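Side-chain contacts in fibronectin-binding protein BBK32 (Borrelia burgdorferi, PDB 6N1L), which binds fibronectin and, through the domain described here, blocks the classical complement pathway, probably by binding the protease C1r: residues I24-I27 / T28-N32; K54-A57 / K58-A61. All coordinates share one frame; numbering follows the deposited sequence.

Contact 1: I24-I27 / T28-N32; sequences IQTI and TKIYN
Four successive i to i+4 backbone bonds, from Thr28, Lys29, Ile30 and Tyr31 N to the carbonyl oxygens of Ile24, Gln25, Thr26 and Ile27, carry one unbroken alpha-helix through residues 24-32. The Tyr31 N bond to Ile27 O is 2.9 Å long, with an N-H...O angle of 164°. One turn on from Ile24, Thr28 turns its hydroxyl back over the helix wall: chi1 of -58° sets OG1 beside its own backbone N, and OG1 comes within 3.2 Å of Ile24 O. The same hydroxyl is hydrogen-bonded to Arg137 NH1. A water joins it to the side chain of Gln25, lying 2.8 Å from Thr28 OG1 and donating to Gln25 OE1 at 2.6 Å. On another flank Ile30 lays its longer branch against the preceding turn, CG1 3.4 Å from Thr26 O, while its CD1 meets the methyl CG2 of Thr26 at 4.4 Å. The hydroxyl of Thr26 turns back along the helix to bond Ser22 O. Lys29 rests its CB 3.4 Å from Thr26 O, and from there its extended chain runs off the helix to a weak bond with Asn72 OD1. Two helices pack on this part of helix 9-44: helix 66-87 receives Thr26 on Thr75 and Tyr79, Ile27 on Leu76 and Ile30 on Asn72, while helix 122-147 meets Ile24 through Arg137 and Leu140, Ile30 through Ile133 and Tyr31 through Val130.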
ATOM      1  N   ILE A  24      -0.177   0.020  -7.230  1.00 31.00           N
ATOM      2  CA  ILE A  24       1.030   0.814  -7.042  1.00 33.74           C
ATOM      3  C   ILE A  24       0.659   2.197  -6.527  1.00 32.30           C
ATOM      4  O   ILE A  24       1.249   2.703  -5.561  1.00 29.56           O
ATOM      5  CB  ILE A  24       1.831   0.897  -8.351  1.00 35.40           C
ATOM      6  CG1 ILE A  24       2.440  -0.466  -8.694  1.00 34.91           C
ATOM      7  CG2 ILE A  24       2.940   1.951  -8.251  1.00 35.83           C
ATOM      8  CD1 ILE A  24       3.177  -0.483 -10.033  1.00 36.46           C
ATOM      9  N   GLN A  25      -0.336   2.816  -7.167  1.00 31.48           N
ATOM     10  CA  GLN A  25      -0.827   4.120  -6.724  1.00 31.28           C
ATOM     11  C   GLN A  25      -1.314   4.083  -5.281  1.00 30.59           C
ATOM     12  O   GLN A  25      -1.111   5.044  -4.525  1.00 32.92           O
ATOM     13  CB  GLN A  25      -1.963   4.591  -7.644  1.00 33.91           C
ATOM     14  CG  GLN A  25      -1.565   4.814  -9.093  1.00 47.99           C
ATOM     15  CD  GLN A  25      -0.641   6.003  -9.282  1.00 55.89           C
ATOM     16  OE1 GLN A  25       0.556   5.937  -8.984  1.00 55.16           O
ATOM     17  NE2 GLN A  25      -1.197   7.106  -9.777  1.00 63.46           N
ATOM     18  N   THR A  26      -2.014   3.009  -4.896  1.00 28.66           N
ATOM     19  CA  THR A  26      -2.530   2.893  -3.540  1.00 27.86           C
ATOM     20  C   THR A  26      -1.397   2.803  -2.525  1.00 30.88           C
ATOM     21  O   THR A  26      -1.470   3.418  -1.456  1.00 28.23           O
ATOM     22  CB  THR A  26      -3.458   1.687  -3.426  1.00 30.44           C
ATOM     23  OG1 THR A  26      -4.481   1.776  -4.437  1.00 33.70           O
ATOM     24  CG2 THR A  26      -4.098   1.611  -2.056  1.00 29.35           C
ATOM     25  N   ILE A  27      -0.359   2.017  -2.825  1.00 28.79           N
ATOM     26  CA  ILE A  27       0.799   1.976  -1.937  1.00 25.30           C
ATOM     27  C   ILE A  27       1.400   3.364  -1.787  1.00 28.70           C
ATOM     28  O   ILE A  27       1.745   3.787  -0.682  1.00 27.23           O
ATOM     29  CB  ILE A  27       1.838   0.963  -2.447  1.00 26.91           C
ATOM     30  CG1 ILE A  27       1.258  -0.439  -2.291  1.00 26.03           C
ATOM     31  CG2 ILE A  27       3.139   1.130  -1.643  1.00 27.86           C
ATOM     32  CD1 ILE A  27       2.143  -1.571  -2.867  1.00 26.16           C
ATOM     33  N   THR A  28       1.536   4.100  -2.890  1.00 27.21           N
ATOM     34  CA  THR A  28       2.115   5.436  -2.792  1.00 31.08           C
ATOM     35  C   THR A  28       1.249   6.324  -1.907  1.00 29.08           C
ATOM     36  O   THR A  28       1.769   7.097  -1.092  1.00 26.62           O
ATOM     37  CB  THR A  28       2.291   6.043  -4.187  1.00 32.45           C
ATOM     38  OG1 THR A  28       3.136   5.191  -4.981  1.00 33.63           O
ATOM     39  CG2 THR A  28       2.928   7.415  -4.112  1.00 35.80           C
ATOM     40  N   LYS A  29      -0.076   6.177  -2.010  1.00 30.07           N
ATOM     41  CA  LYS A  29      -0.991   6.933  -1.156  1.00 32.18           C
ATOM     42  C   LYS A  29      -0.775   6.602   0.319  1.00 30.89           C
ATOM     43  O   LYS A  29      -0.738   7.506   1.170  1.00 28.68           O
ATOM     44  CB  LYS A  29      -2.434   6.645  -1.564  1.00 33.58           C
ATOM     45  CG  LYS A  29      -3.478   7.417  -0.769  1.00 35.85           C
ATOM     46  CD  LYS A  29      -4.874   6.910  -1.114  1.00 39.15           C
ATOM     47  CE  LYS A  29      -5.947   7.671  -0.347  1.00 49.49           C
ATOM     48  NZ  LYS A  29      -7.303   7.101  -0.600  1.00 54.20           N
ATOM     49  N   ILE A  30      -0.611   5.311   0.639  1.00 27.83           N
ATOM     50  CA  ILE A  30      -0.369   4.908   2.018  1.00 26.14           C
ATOM     51  C   ILE A  30       0.959   5.478   2.510  1.00 25.87           C
ATOM     52  O   ILE A  30       1.054   5.980   3.634  1.00 25.74           O
ATOM     53  CB  ILE A  30      -0.398   3.376   2.158  1.00 25.24           C
ATOM     54  CG1 ILE A  30      -1.794   2.814   1.874  1.00 27.18           C
ATOM     55  CG2 ILE A  30       0.002   2.976   3.566  1.00 25.54           C
ATOM     56  CD1 ILE A  30      -1.808   1.265   1.631  1.00 29.01           C
ATOM     57  N   TYR A  31       2.010   5.382   1.685  1.00 25.38           N
ATOM     58  CA  TYR A  31       3.316   5.865   2.123  1.00 27.68           C
ATOM     59  C   TYR A  31       3.303   7.384   2.306  1.00 27.05           C
ATOM     60  O   TYR A  31       3.890   7.907   3.260  1.00 28.60           O
ATOM     61  CB  TYR A  31       4.407   5.442   1.131  1.00 27.30           C
ATOM     62  CG  TYR A  31       5.777   5.876   1.566  1.00 26.92           C
ATOM     63  CD1 TYR A  31       6.392   5.285   2.660  1.00 28.54           C
ATOM     64  CD2 TYR A  31       6.450   6.883   0.897  1.00 31.06           C
ATOM     65  CE1 TYR A  31       7.636   5.703   3.090  1.00 30.39           C
ATOM     66  CE2 TYR A  31       7.702   7.291   1.305  1.00 35.89           C
ATOM     67  CZ  TYR A  31       8.290   6.699   2.400  1.00 34.74           C
ATOM     68  OH  TYR A  31       9.542   7.123   2.801  1.00 36.73           O
ATOM     69  N   ASN A  32       2.627   8.096   1.403  1.00 25.80           N
ATOM     70  CA  ASN A  32       2.523   9.550   1.548  1.00 29.51           C
ATOM     71  C   ASN A  32       1.760   9.930   2.811  1.00 29.99           C
ATOM     72  O   ASN A  32       2.086  10.939   3.454  1.00 27.91           O
ATOM     73  CB  ASN A  32       1.853  10.161   0.320  1.00 31.15           C
ATOM     74  CG  ASN A  32       2.742  10.119  -0.927  1.00 33.32           C
ATOM     75  OD1 ASN A  32       3.955   9.905  -0.852  1.00 36.56           O
ATOM     76  ND2 ASN A  32       2.132  10.342  -2.071  1.00 34.89           N
TER
HETATM   77  O   HOH W   1       2.835   5.986  -7.646  1.00 47.03           O

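Contact 2: K54-A57 / K58-A61; sequences KAKA and KEEA
Lys56 and Glu59, three residues apart, run side by side and point the same way, but their charged ends do not join: Glu59 OE1 is 3.9 Å from Lys56 CD and 5.2 Å from Lys56 NZ. The lysine chain is bent at chi2, chi3 and chi4, and Glu59 OE1 lies beside its CD and CE; the opposite charges probably still attract weakly over this gap. The backbone polar groups pair in full i to i+4 order across the two segments. Carbonyl oxygens of Lys54, Ala55, Lys56 and Ala57 each accept the amide N-H four residues on, from Lys58, Glu59, Glu60 and Ala61. The Glu59 N bond to Ala55 O is 3.1 Å long and almost straight at 173°, whereas Ala61 N reaches Ala57 O at 2.8 Å. Glu60 has its CG beside its own backbone N (chi1 -78°), which folds the side chain back over the preceding turn: CG and CD both lie 3.4 Å from Lys56 O, the oxygen that already accepts Glu60 N. Its OE1 forms a salt bridge with Lys40 NZ of helix 9-44. Lys54 turns its amine away from residues 58-61, to a hydrogen bond with Asn51 OD1 and a weak one with Asp50 O. Ala57 and Ala61, both buried, sit against the preceding helix, on Gln43 and on Lys40 and Leu41, and Lys58 touches its Met44, while Lys56 and Glu59 are exposed. The pattern is that of a short amphipathic alpha-helix folded back on the end of a longer one in a helical hairpin.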
ATOM      1  N   LYS A  54       2.233  24.549  17.035  1.00 40.11           N
ATOM      2  CA  LYS A  54       2.307  23.204  17.596  1.00 44.94           C
ATOM      3  C   LYS A  54       0.920  22.661  17.913  1.00 46.06           C
ATOM      4  O   LYS A  54       0.661  21.461  17.758  1.00 43.05           O
ATOM      5  CB  LYS A  54       3.163  23.202  18.856  1.00 44.91           C
ATOM      6  CG  LYS A  54       4.660  23.305  18.621  1.00 50.31           C
ATOM      7  CD  LYS A  54       5.414  23.252  19.954  1.00 49.84           C
ATOM      8  CE  LYS A  54       5.465  24.607  20.628  1.00 56.24           C
ATOM      9  NZ  LYS A  54       4.099  25.080  21.006  1.00 62.15           N
ATOM     10  N   ALA A  55       0.021  23.527  18.380  1.00 44.03           N
ATOM     11  CA  ALA A  55      -1.336  23.084  18.673  1.00 45.28           C
ATOM     12  C   ALA A  55      -2.048  22.639  17.409  1.00 43.10           C
ATOM     13  O   ALA A  55      -2.796  21.655  17.422  1.00 44.19           O
ATOM     14  CB  ALA A  55      -2.125  24.199  19.359  1.00 43.97           C
ATOM     15  N   LYS A  56      -1.844  23.364  16.308  1.00 37.54           N
ATOM     16  CA  LYS A  56      -2.466  22.968  15.057  1.00 42.94           C
ATOM     17  C   LYS A  56      -1.910  21.630  14.598  1.00 45.00           C
ATOM     18  O   LYS A  56      -2.651  20.788  14.080  1.00 39.35           O
ATOM     19  CB  LYS A  56      -2.258  24.048  14.002  1.00 40.78           C
ATOM     20  CG  LYS A  56      -3.215  25.222  14.168  1.00 48.75           C
ATOM     21  CD  LYS A  56      -4.611  24.712  14.557  1.00 50.90           C
ATOM     22  CE  LYS A  56      -5.720  25.498  13.866  1.00 54.64           C
ATOM     23  NZ  LYS A  56      -5.816  26.900  14.371  1.00 57.88           N
ATOM     24  N   ALA A  57      -0.612  21.401  14.831  1.00 39.58           N
ATOM     25  CA  ALA A  57       0.012  20.145  14.422  1.00 39.06           C
ATOM     26  C   ALA A  57      -0.489  18.975  15.262  1.00 38.19           C
ATOM     27  O   ALA A  57      -0.699  17.871  14.745  1.00 35.68           O
ATOM     28  CB  ALA A  57       1.533  20.269  14.513  1.00 39.14           C
ATOM     29  N   LYS A  58      -0.700  19.200  16.555  1.00 37.34           N
ATOM     30  CA  LYS A  58      -1.260  18.159  17.408  1.00 39.05           C
ATOM     31  C   LYS A  58      -2.674  17.782  16.964  1.00 38.63           C
ATOM     32  O   LYS A  58      -3.013  16.595  16.898  1.00 38.35           O
ATOM     33  CB  LYS A  58      -1.239  18.637  18.861  1.00 43.70           C
ATOM     34  CG  LYS A  58      -1.667  17.605  19.885  1.00 48.08           C
ATOM     35  CD  LYS A  58      -1.854  18.238  21.259  1.00 48.73           C
ATOM     36  CE  LYS A  58      -2.737  19.465  21.157  1.00 51.48           C
ATOM     37  NZ  LYS A  58      -2.392  20.489  22.192  1.00 58.48           N
ATOM     38  N   GLU A  59      -3.516  18.782  16.669  1.00 37.31           N
ATOM     39  CA  GLU A  59      -4.832  18.505  16.097  1.00 38.03           C
ATOM     40  C   GLU A  59      -4.714  17.697  14.815  1.00 39.12           C
ATOM     41  O   GLU A  59      -5.457  16.733  14.608  1.00 34.64           O
ATOM     42  CB  GLU A  59      -5.580  19.802  15.812  1.00 40.41           C
ATOM     43  CG  GLU A  59      -6.207  20.417  17.036  1.00 40.96           C
ATOM     44  CD  GLU A  59      -6.851  21.747  16.725  1.00 42.43           C
ATOM     45  OE1 GLU A  59      -7.198  21.974  15.542  1.00 42.87           O
ATOM     46  OE2 GLU A  59      -6.995  22.568  17.662  1.00 46.21           O
ATOM     47  N   GLU A  60      -3.793  18.092  13.934  1.00 33.87           N
ATOM     48  CA  GLU A  60      -3.670  17.399  12.656  1.00 34.31           C
ATOM     49  C   GLU A  60      -3.175  15.971  12.846  1.00 36.03           C
ATOM     50  O   GLU A  60      -3.639  15.060  12.155  1.00 34.24           O
ATOM     51  CB  GLU A  60      -2.749  18.181  11.723  1.00 37.36           C
ATOM     52  CG  GLU A  60      -3.433  19.380  11.079  1.00 39.39           C
ATOM     53  CD  GLU A  60      -2.461  20.485  10.737  1.00 47.78           C
ATOM     54  OE1 GLU A  60      -1.239  20.224  10.780  1.00 41.39           O
ATOM     55  OE2 GLU A  60      -2.923  21.613  10.429  1.00 44.78           O
ATOM     56  N   ALA A  61      -2.249  15.752  13.782  1.00 33.05           N
ATOM     57  CA  ALA A  61      -1.778  14.391  14.035  1.00 32.76           C
ATOM     58  C   ALA A  61      -2.907  13.512  14.553  1.00 35.52           C
ATOM     59  O   ALA A  61      -2.932  12.305  14.282  1.00 31.17           O
ATOM     60  CB  ALA A  61      -0.609  14.406  15.028  1.00 33.24           C
TER

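How the contacts relate
Both contacts are local and partly buried, each uniting consecutive turns of a single alpha-helix, and their helices are successive in the chain. Contact 1, on the long helix 9-44, is near the middle of the bundle, its centre about 5 Å from the centre of the chain; contact 2, on the short helix 51-61, is peripheral, its centre about 25 Å out. The two centres are about 23 Å apart. Place shows in chemistry: contact 1 offers isoleucines, threonines and Tyr31 to helices 66-87 and 122-147, while contact 2 exposes Lys56 and Glu59 and meets a later part of helix 9-44 through Ala57, Ala61, Lys58 and the Glu60 salt bridge.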